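Local coordinates for Drep2 (Drosophila melanogaster, PDB 4D2K), which probably takes part in apoptotic DNA fragmentation, with its CIDE domain, the part modelled here, binding its own kind in higher-order assemblies, at residues K13-W18 with N72-L77; A45-R50 with L78-R83. All blocks are in the same frame, centred on the assembly; numbering follows the deposited sequence.

Contact 1 (K13-W18 with N72-L77); sequences KIWDSW and NTVLLL
One face of the W15 indole is covered by V74, whose CG1 sits over the centre of the six-membered ring, 3.4 Å from its centroid and 10° off the normal, a CH-pi contact. V74 CG1 stands anti to the backbone N (chi1 -173°), which carries that methyl under the ring, while CG2 goes to the K13 chain, 3.9 Å from K13 CD. L76 CD2 approaches the indole obliquely and packs against W15 CB at 3.7 Å. K13 runs out fully extended beyond CG across the N72 side chain, and a water takes a bond from K13 NZ (2.6 Å) and gives one to N72 O. The backbones form a parallel ladder: K13 N to T73 O, L75 N to K13 O (2.8 Å), W15 N to L75 O (2.9 Å) and L77 N to W15 O. On the face shared by I14, L75 and L77, I14 CD1 lies 3.9 Å from L77 CB, a buried apolar patch. Strand 22-27 flanks 10-16 on its other side, with R22 adding a cation-pi contact to W15, and strand 49-53 flanks 74-79; all four belong to the mixed sheet of this ubiquitin-like domain, with I14 and L77 both reaching L41 just past helix 30-40.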
loop_
_atom_site.group_PDB
_atom_site.type_symbol
_atom_site.label_atom_id
_atom_site.label_comp_id
_atom_site.label_asym_id
_atom_site.label_seq_id
_atom_site.Cartn_x
_atom_site.Cartn_y
_atom_site.Cartn_z
ATOM N N LYS A 13 -4.352 -5.647 1.077
ATOM C CA LYS A 13 -3.357 -6.389 0.293
ATOM C C LYS A 13 -2.317 -5.416 -0.289
ATOM O O LYS A 13 -2.665 -4.400 -0.894
ATOM C CB LYS A 13 -4.030 -7.201 -0.826
ATOM C CG LYS A 13 -4.909 -8.393 -0.320
ATOM C CD LYS A 13 -5.801 -8.957 -1.464
ATOM C CE LYS A 13 -6.658 -10.179 -1.030
ATOM N NZ LYS A 13 -7.567 -10.687 -2.125
ATOM N N ILE A 14 -1.040 -5.739 -0.145
ATOM C CA ILE A 14 -0.008 -4.828 -0.577
ATOM C C ILE A 14 0.931 -5.589 -1.500
ATOM O O ILE A 14 1.563 -6.582 -1.131
ATOM C CB ILE A 14 0.735 -4.169 0.629
ATOM C CG1 ILE A 14 1.683 -3.071 0.149
ATOM C CG2 ILE A 14 1.522 -5.180 1.443
ATOM C CD1 ILE A 14 0.993 -1.760 -0.192
ATOM N N TRP A 15 0.933 -5.157 -2.755
ATOM C CA TRP A 15 1.702 -5.820 -3.787
ATOM C C TRP A 15 2.790 -4.872 -4.308
ATOM O O TRP A 15 2.622 -3.642 -4.277
ATOM C CB TRP A 15 0.781 -6.224 -4.935
ATOM C CG TRP A 15 -0.312 -7.186 -4.592
ATOM C CD1 TRP A 15 -0.585 -7.714 -3.375
ATOM C CD2 TRP A 15 -1.302 -7.707 -5.488
ATOM N NE1 TRP A 15 -1.671 -8.549 -3.453
ATOM C CE2 TRP A 15 -2.130 -8.560 -4.742
ATOM C CE3 TRP A 15 -1.568 -7.532 -6.848
ATOM C CZ2 TRP A 15 -3.213 -9.250 -5.316
ATOM C CZ3 TRP A 15 -2.654 -8.213 -7.413
ATOM C CH2 TRP A 15 -3.455 -9.055 -6.648
ATOM N N ASP A 16 3.850 -5.422 -4.899
ATOM C CA ASP A 16 4.906 -4.544 -5.394
ATOM C C ASP A 16 4.447 -3.986 -6.730
ATOM O O ASP A 16 3.390 -4.388 -7.232
ATOM C CB ASP A 16 6.257 -5.267 -5.485
ATOM C CG ASP A 16 6.273 -6.410 -6.487
ATOM O OD1 ASP A 16 5.534 -6.413 -7.491
ATOM O OD2 ASP A 16 7.030 -7.353 -6.235
ATOM N N SER A 17 5.213 -3.039 -7.266
ATOM C CA SER A 17 4.880 -2.337 -8.510
ATOM C C SER A 17 4.604 -3.283 -9.667
ATOM O O SER A 17 3.774 -2.983 -10.504
ATOM C CB SER A 17 5.976 -1.342 -8.884
ATOM O OG SER A 17 7.222 -1.979 -9.087
ATOM N N TRP A 18 5.267 -4.434 -9.686
ATOM C CA TRP A 18 5.120 -5.402 -10.782
ATOM C C TRP A 18 4.011 -6.422 -10.531
ATOM O O TRP A 18 3.769 -7.281 -11.375
ATOM C CB TRP A 18 6.421 -6.195 -10.985
ATOM C CG TRP A 18 7.581 -5.419 -11.491
ATOM C CD1 TRP A 18 8.603 -4.906 -10.752
ATOM C CD2 TRP A 18 7.854 -5.077 -12.854
ATOM N NE1 TRP A 18 9.493 -4.255 -11.569
ATOM C CE2 TRP A 18 9.056 -4.346 -12.865
ATOM C CE3 TRP A 18 7.198 -5.315 -14.067
ATOM C CZ2 TRP A 18 9.616 -3.849 -14.038
ATOM C CZ3 TRP A 18 7.755 -4.821 -15.233
ATOM C CH2 TRP A 18 8.952 -4.096 -15.210
ATOM N N ASN A 72 -9.294 -5.658 2.408
ATOM C CA ASN A 72 -8.627 -6.381 1.342
ATOM C C ASN A 72 -8.669 -5.698 -0.030
ATOM O O ASN A 72 -8.546 -6.352 -1.066
ATOM C CB ASN A 72 -9.183 -7.803 1.257
ATOM C CG ASN A 72 -8.552 -8.726 2.292
ATOM O OD1 ASN A 72 -7.320 -8.776 2.417
ATOM N ND2 ASN A 72 -9.378 -9.463 3.030
ATOM N N THR A 73 -8.817 -4.376 -0.015
ATOM C CA THR A 73 -8.476 -3.559 -1.175
ATOM C C THR A 73 -7.013 -3.845 -1.546
ATOM O O THR A 73 -6.146 -3.902 -0.659
ATOM C CB THR A 73 -8.650 -2.040 -0.895
ATOM O OG1 THR A 73 -10.023 -1.752 -0.615
ATOM C CG2 THR A 73 -8.193 -1.207 -2.073
ATOM N N VAL A 74 -6.767 -4.067 -2.838
ATOM C CA VAL A 74 -5.412 -4.318 -3.341
ATOM C C VAL A 74 -4.688 -3.000 -3.643
ATOM O O VAL A 74 -5.157 -2.198 -4.442
ATOM C CB VAL A 74 -5.426 -5.184 -4.618
ATOM C CG1 VAL A 74 -3.990 -5.564 -5.022
ATOM C CG2 VAL A 74 -6.274 -6.422 -4.410
ATOM N N LEU A 75 -3.560 -2.788 -2.980
ATOM C CA LEU A 75 -2.738 -1.588 -3.106
ATOM C C LEU A 75 -1.355 -1.953 -3.655
ATOM O O LEU A 75 -0.886 -3.068 -3.454
ATOM C CB LEU A 75 -2.589 -0.887 -1.751
ATOM C CG LEU A 75 -3.854 -0.420 -1.028
ATOM C CD1 LEU A 75 -3.536 0.106 0.382
ATOM C CD2 LEU A 75 -4.565 0.649 -1.868
ATOM N N LEU A 76 -0.716 -1.038 -4.376
ATOM C CA LEU A 76 0.667 -1.248 -4.787
ATOM C C LEU A 76 1.532 -0.269 -4.023
ATOM O O LEU A 76 1.179 0.900 -3.836
ATOM C CB LEU A 76 0.871 -1.047 -6.297
ATOM C CG LEU A 76 -0.004 -1.792 -7.310
ATOM C CD1 LEU A 76 0.526 -1.566 -8.719
ATOM C CD2 LEU A 76 -0.108 -3.278 -7.006
ATOM N N LEU A 77 2.686 -0.749 -3.606
ATOM C CA LEU A 77 3.666 0.117 -3.013
ATOM C C LEU A 77 4.666 0.438 -4.126
ATOM O O LEU A 77 5.207 -0.464 -4.731
ATOM C CB LEU A 77 4.319 -0.571 -1.819
ATOM C CG LEU A 77 5.137 0.220 -0.811
ATOM C CD1 LEU A 77 5.147 -0.528 0.500
ATOM C CD2 LEU A 77 6.545 0.354 -1.319
HETATM O O HOH W 1 -9.334 -8.788 -2.385
#

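Contact 2 (A45-R50 with L78-R83)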
loop_
_atom_site.group_PDB
_atom_site.type_symbol
_atom_site.label_atom_id
_atom_site.label_comp_id
_atom_site.label_asym_id
_atom_site.label_seq_id
_atom_site.Cartn_x
_atom_site.Cartn_y
_atom_site.Cartn_z
ATOM N N ALA A 45 13.128 0.943 6.283
ATOM C CA ALA A 45 12.067 1.703 6.937
ATOM C C ALA A 45 12.097 3.197 6.675
ATOM O O ALA A 45 11.049 3.844 6.641
ATOM C CB ALA A 45 12.114 1.457 8.437
ATOM N N SER A 46 13.284 3.747 6.466
ATOM C CA SER A 46 13.407 5.183 6.241
ATOM C C SER A 46 12.949 5.602 4.850
ATOM O O SER A 46 12.456 6.718 4.669
ATOM C CB SER A 46 14.854 5.639 6.468
ATOM O OG SER A 46 15.727 5.025 5.530
ATOM N N GLU A 47 13.065 4.692 3.885
ATOM C CA GLU A 47 12.924 5.040 2.470
ATOM C C GLU A 47 11.514 5.487 2.120
ATOM O O GLU A 47 10.542 4.844 2.516
ATOM C CB GLU A 47 13.318 3.852 1.599
ATOM C CG GLU A 47 13.142 4.098 0.115
ATOM C CD GLU A 47 13.465 2.887 -0.729
ATOM O OE1 GLU A 47 14.252 2.033 -0.270
ATOM O OE2 GLU A 47 12.919 2.782 -1.848
ATOM N N PRO A 48 11.396 6.581 1.345
ATOM C CA PRO A 48 10.033 7.007 1.034
ATOM C C PRO A 48 9.432 6.217 -0.112
ATOM O O PRO A 48 10.130 5.704 -1.006
ATOM C CB PRO A 48 10.204 8.484 0.652
ATOM C CG PRO A 48 11.738 8.702 0.501
ATOM C CD PRO A 48 12.393 7.365 0.600
ATOM N N VAL A 49 8.110 6.120 -0.060
ATOM C CA VAL A 49 7.355 5.286 -0.981
ATOM C C VAL A 49 6.049 5.993 -1.293
ATOM O O VAL A 49 5.646 6.951 -0.615
ATOM C CB VAL A 49 7.049 3.861 -0.392
ATOM C CG1 VAL A 49 8.332 3.104 -0.081
ATOM C CG2 VAL A 49 6.196 3.966 0.872
ATOM N N ARG A 50 5.377 5.510 -2.318
ATOM C CA ARG A 50 4.040 5.955 -2.607
ATOM C C ARG A 50 3.105 4.737 -2.566
ATOM O O ARG A 50 3.518 3.622 -2.840
ATOM C CB ARG A 50 4.043 6.665 -3.959
ATOM C CG ARG A 50 4.699 8.039 -3.880
ATOM C CD ARG A 50 5.158 8.558 -5.233
ATOM N NE ARG A 50 6.089 7.629 -5.871
ATOM C CZ ARG A 50 5.824 6.942 -6.978
ATOM N NH1 ARG A 50 4.655 7.098 -7.595
ATOM N NH2 ARG A 50 6.736 6.115 -7.478
ATOM N N LEU A 78 4.875 1.716 -4.409
ATOM C CA LEU A 78 5.826 2.161 -5.433
ATOM C C LEU A 78 7.026 2.806 -4.781
ATOM O O LEU A 78 6.876 3.734 -3.976
ATOM C CB LEU A 78 5.190 3.191 -6.374
ATOM C CG LEU A 78 3.881 2.794 -7.050
ATOM C CD1 LEU A 78 3.350 3.926 -7.907
ATOM C CD2 LEU A 78 4.072 1.534 -7.863
ATOM N N ARG A 79 8.212 2.320 -5.103
ATOM C CA ARG A 79 9.431 2.968 -4.626
ATOM C C ARG A 79 10.236 3.519 -5.799
ATOM O O ARG A 79 9.962 3.189 -6.957
ATOM C CB ARG A 79 10.275 1.992 -3.811
ATOM C CG ARG A 79 10.291 0.570 -4.371
ATOM C CD ARG A 79 11.066 -0.380 -3.471
ATOM N NE ARG A 79 12.320 0.219 -3.024
ATOM C CZ ARG A 79 13.289 -0.449 -2.409
ATOM N NH1 ARG A 79 13.159 -1.748 -2.187
ATOM N NH2 ARG A 79 14.397 0.177 -2.033
ATOM N N GLN A 80 11.204 4.376 -5.489
ATOM C CA GLN A 80 12.231 4.807 -6.446
ATOM C C GLN A 80 11.820 4.962 -7.903
ATOM O O GLN A 80 12.350 4.243 -8.759
ATOM C CB GLN A 80 13.392 3.802 -6.432
ATOM C CG GLN A 80 14.315 3.832 -5.224
ATOM C CD GLN A 80 15.483 2.880 -5.406
ATOM O OE1 GLN A 80 15.420 1.952 -6.225
ATOM N NE2 GLN A 80 16.560 3.110 -4.661
ATOM N N GLY A 81 10.874 5.839 -8.206
ATOM C CA GLY A 81 10.551 6.066 -9.605
ATOM C C GLY A 81 9.659 5.064 -10.296
ATOM O O GLY A 81 9.412 5.200 -11.478
ATOM N N GLU A 82 9.229 4.029 -9.590
ATOM C CA GLU A 82 8.297 3.063 -10.162
ATOM C C GLU A 82 6.976 3.796 -10.335
ATOM O O GLU A 82 6.642 4.668 -9.536
ATOM C CB GLU A 82 8.152 1.837 -9.261
ATOM C CG GLU A 82 9.428 1.012 -9.160
ATOM C CD GLU A 82 9.429 0.081 -7.966
ATOM O OE1 GLU A 82 8.406 0.010 -7.263
ATOM O OE2 GLU A 82 10.459 -0.579 -7.722
ATOM N N ARG A 83 6.228 3.431 -11.369
ATOM C CA ARG A 83 4.964 4.073 -11.679
ATOM C C ARG A 83 3.865 3.037 -11.788
ATOM O O ARG A 83 4.141 1.851 -11.963
ATOM C CB ARG A 83 5.079 4.852 -12.987
ATOM C CG ARG A 83 6.055 6.003 -12.907
ATOM C CD ARG A 83 5.871 6.973 -14.061
ATOM N NE ARG A 83 5.789 8.358 -13.592
ATOM C CZ ARG A 83 5.792 9.421 -14.390
ATOM N NH1 ARG A 83 5.874 9.262 -15.703
ATOM N NH2 ARG A 83 5.706 10.642 -13.878
#
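E47 reaches R79 with an extended chain, CG anti to the backbone N (chi1 177°), and grips its guanidinium with both oxygens: OE1 is 2.6 Å from R79 NH2, and OE2 accepts a bent bond from R79 NE at 2.9 Å, syn but somewhat out of the carboxylate plane. The two planes lie 54° apart, twisting this salt bridge. With R79 cut back to an alanine, the E47 carboxylate is likely to lose its charge partner and turn freely. At V49 the backbone comes close, CA lying 3.4 Å from L78 O, and the side chain turns to L34 and K38 of helix 30-40. Here 49-53 pairs antiparallel with 74-79, the middle strand of the ubiquitin-like beta-grasp sheet, and a type I' turn runs on from R79 to E82; G81 has backbone angles that call for glycine. R50 and L78 form a hydrogen-bonded pair, R50 N to L78 O at 2.9 Å and L78 N to R50 O at 2.8 Å. Bent at chi3 (-57°), the R50 side chain lays one guanidinium face over L78 CB, NH1 lying 3.4 Å from L78 CD1, while NH2 donates to E82 O in the guanidinium plane, a hydrogen bond doubtfully short as modelled.

From the N terminus, strand 10-16 supplies the first half of contact 1, and the chain then turns back into 22-27 and runs through helix 30-40 before 45-50 opens contact 2. After strand 59-60 and helix 63-67 it returns at 72-77 and closes the longer loop, with 53 residues between the two halves; 78-83 follows at once and closes the shorter one, with 27 residues between. The segments alternate, so the two loops cross. Strand 74-79 is common to both, pairing parallel with 10-16 and antiparallel with 49-53, which makes it the central strand. The contacts touch where L77 CD2 lies 3.5 Å from V49 CG1, and through a weak S17 OG to E82 OE1 hydrogen bond.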